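Cytokinesis protein 2 (PDB 4WPE) binds phospholipids, probably through its F-BAR domain, and mediates the cytoskeletal rearrangements needed for cytokinesis in budding yeast. Local coordinates at residues G28-G33 with C217-M222. Residues are numbered along the deposited sequence; the frame is centred on the assembly and turned at random.
Sequences GHISQG and CELQEM
The helical bundle of the F-BAR domain brings helix 21-35 against the long helix 170-259, and Ile-30 of the first meets Leu-219 and Met-222 of the second. The closest CA pair is Ile-30 with Leu-219, 7.4 Å apart. From the short helix, Ile-30 alone reaches across, its two branches sharing the work. CG1 comes up to the turn at Leu-219, standing 4.2 Å from the backbone O of Leu-219 and 4.3 Å from CD2 of the same leucine. The methyl branch of Ile-30, CG2, lies anti to the backbone N and meets the second partner, 4.5 Å from CE of Met-222, a selenomethionine in this crystal. Leu-219 and Met-222 stand three residues apart, roughly one helical turn, and Ile-30 therefore spans successive turns of helix 170-259. Helix 76-162 flanks the site, with Tyr-122 against Ile-30 and Leu-125 against Leu-219, while Tyr-11 near the N terminus also packs on Ile-30. Polar side chains of 217-222 look elsewhere: Glu-218 OE1 and Glu-221 OE2 form salt bridges with Arg-121, and Gln-220 OE1 accepts a hydrogen bond from the backbone N of Tyr-11. In the second subunit, Phe-271 stacks on the ring of His-29, placing the contact close to the dimer interface. No hydrogen bond or charge pair links the two segments; their association rests on loose van der Waals packing of three buried apolar side chains.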
loop_
_atom_site.group_PDB
_atom_site.type_symbol
_atom_site.label_atom_id
_atom_site.label_comp_id
_atom_site.label_asym_id
_atom_site.label_seq_id
_atom_site.Cartn_x
_atom_site.Cartn_y
_atom_site.Cartn_z
ATOM N N GLY A 28 20.294 -10.748 -32.493
ATOM C CA GLY A 28 20.404 -9.566 -31.660
ATOM C C GLY A 28 19.084 -9.237 -30.992
ATOM O O GLY A 28 19.047 -8.878 -29.813
ATOM N N HIS A 29 17.998 -9.375 -31.748
ATOM C CA HIS A 29 16.667 -9.043 -31.252
ATOM C C HIS A 29 16.207 -9.977 -30.131
ATOM O O HIS A 29 15.694 -9.523 -29.107
ATOM C CB HIS A 29 15.650 -9.071 -32.393
ATOM C CG HIS A 29 14.269 -8.692 -31.979
ATOM N ND1 HIS A 29 13.996 -7.542 -31.246
ATOM C CD2 HIS A 29 13.072 -9.287 -32.172
ATOM C CE1 HIS A 29 12.708 -7.462 -31.022
ATOM N NE2 HIS A 29 12.113 -8.513 -31.575
ATOM N N ILE A 30 16.383 -11.280 -30.334
ATOM C CA ILE A 30 15.986 -12.269 -29.339
ATOM C C ILE A 30 16.813 -12.104 -28.064
ATOM O O ILE A 30 16.287 -12.194 -26.954
ATOM C CB ILE A 30 16.127 -13.713 -29.890
ATOM C CG1 ILE A 30 14.842 -14.142 -30.601
ATOM C CG2 ILE A 30 16.429 -14.705 -28.776
ATOM C CD1 ILE A 30 14.623 -13.497 -31.953
ATOM N N SER A 31 18.104 -11.834 -28.235
ATOM C CA SER A 31 19.021 -11.672 -27.112
ATOM C C SER A 31 18.681 -10.452 -26.260
ATOM O O SER A 31 18.728 -10.511 -25.032
ATOM C CB SER A 31 20.461 -11.565 -27.617
ATOM O OG SER A 31 21.301 -10.967 -26.647
ATOM N N GLN A 32 18.342 -9.346 -26.913
ATOM C CA GLN A 32 18.029 -8.123 -26.186
ATOM C C GLN A 32 16.676 -8.259 -25.495
ATOM O O GLN A 32 16.414 -7.602 -24.488
ATOM C CB GLN A 32 18.038 -6.910 -27.120
ATOM C CG GLN A 32 16.697 -6.592 -27.768
ATOM C CD GLN A 32 16.603 -5.151 -28.241
ATOM O OE1 GLN A 32 17.574 -4.396 -28.163
ATOM N NE2 GLN A 32 15.429 -4.760 -28.723
ATOM N N GLY A 33 15.827 -9.125 -26.039
ATOM C CA GLY A 33 14.513 -9.363 -25.474
ATOM C C GLY A 33 14.610 -10.192 -24.211
ATOM O O GLY A 33 13.758 -10.108 -23.324
ATOM N N CYS A 217 12.749 -20.416 -37.691
ATOM C CA CYS A 217 11.456 -20.763 -37.119
ATOM C C CYS A 217 11.600 -21.018 -35.624
ATOM O O CYS A 217 10.740 -20.614 -34.838
ATOM C CB CYS A 217 10.853 -21.984 -37.816
ATOM S SG CYS A 217 9.648 -21.579 -39.101
ATOM N N GLU A 218 12.689 -21.680 -35.240
ATOM C CA GLU A 218 13.003 -21.886 -33.828
ATOM C C GLU A 218 13.106 -20.542 -33.108
ATOM O O GLU A 218 12.620 -20.391 -31.989
ATOM C CB GLU A 218 14.305 -22.677 -33.661
ATOM C CG GLU A 218 14.182 -24.179 -33.900
ATOM C CD GLU A 218 15.229 -24.975 -33.139
ATOM O OE1 GLU A 218 15.344 -24.781 -31.910
ATOM O OE2 GLU A 218 15.940 -25.788 -33.768
ATOM N N LEU A 219 13.733 -19.569 -33.761
ATOM C CA LEU A 219 13.839 -18.221 -33.213
ATOM C C LEU A 219 12.470 -17.565 -33.092
ATOM O O LEU A 219 12.142 -16.970 -32.066
ATOM C CB LEU A 219 14.754 -17.353 -34.077
ATOM C CG LEU A 219 16.253 -17.644 -33.994
ATOM C CD1 LEU A 219 17.019 -16.786 -34.989
ATOM C CD2 LEU A 219 16.764 -17.413 -32.581
ATOM N N GLN A 220 11.672 -17.678 -34.149
ATOM C CA GLN A 220 10.339 -17.090 -34.166
ATOM C C GLN A 220 9.445 -17.734 -33.110
ATOM O O GLN A 220 8.521 -17.108 -32.598
ATOM C CB GLN A 220 9.720 -17.229 -35.558
ATOM C CG GLN A 220 8.340 -16.622 -35.690
ATOM C CD GLN A 220 7.796 -16.727 -37.096
ATOM O OE1 GLN A 220 8.524 -16.539 -38.070
ATOM N NE2 GLN A 220 6.509 -17.040 -37.212
ATOM N N GLU A 221 9.732 -18.988 -32.780
ATOM C CA GLU A 221 9.009 -19.679 -31.722
ATOM C C GLU A 221 9.473 -19.186 -30.357
ATOM O O GLU A 221 8.679 -19.086 -29.422
ATOM C CB GLU A 221 9.199 -21.193 -31.835
ATOM C CG GLU A 221 8.624 -21.986 -30.673
ATOM C CD GLU A 221 8.852 -23.478 -30.817
ATOM O OE1 GLU A 221 8.232 -24.094 -31.710
ATOM O OE2 GLU A 221 9.657 -24.032 -30.040
HETATM N N MSE A 222 10.763 -18.878 -30.250
HETATM C CA MSE A 222 11.328 -18.347 -29.013
HETATM C C MSE A 222 10.698 -17.012 -28.641
HETATM O O MSE A 222 10.200 -16.833 -27.528
HETATM C CB MSE A 222 12.840 -18.172 -29.137
HETATM C CG MSE A 222 13.632 -19.459 -29.158
HETATM SE SE MSE A 222 15.474 -19.120 -28.636
HETATM C CE MSE A 222 15.148 -18.518 -26.812
#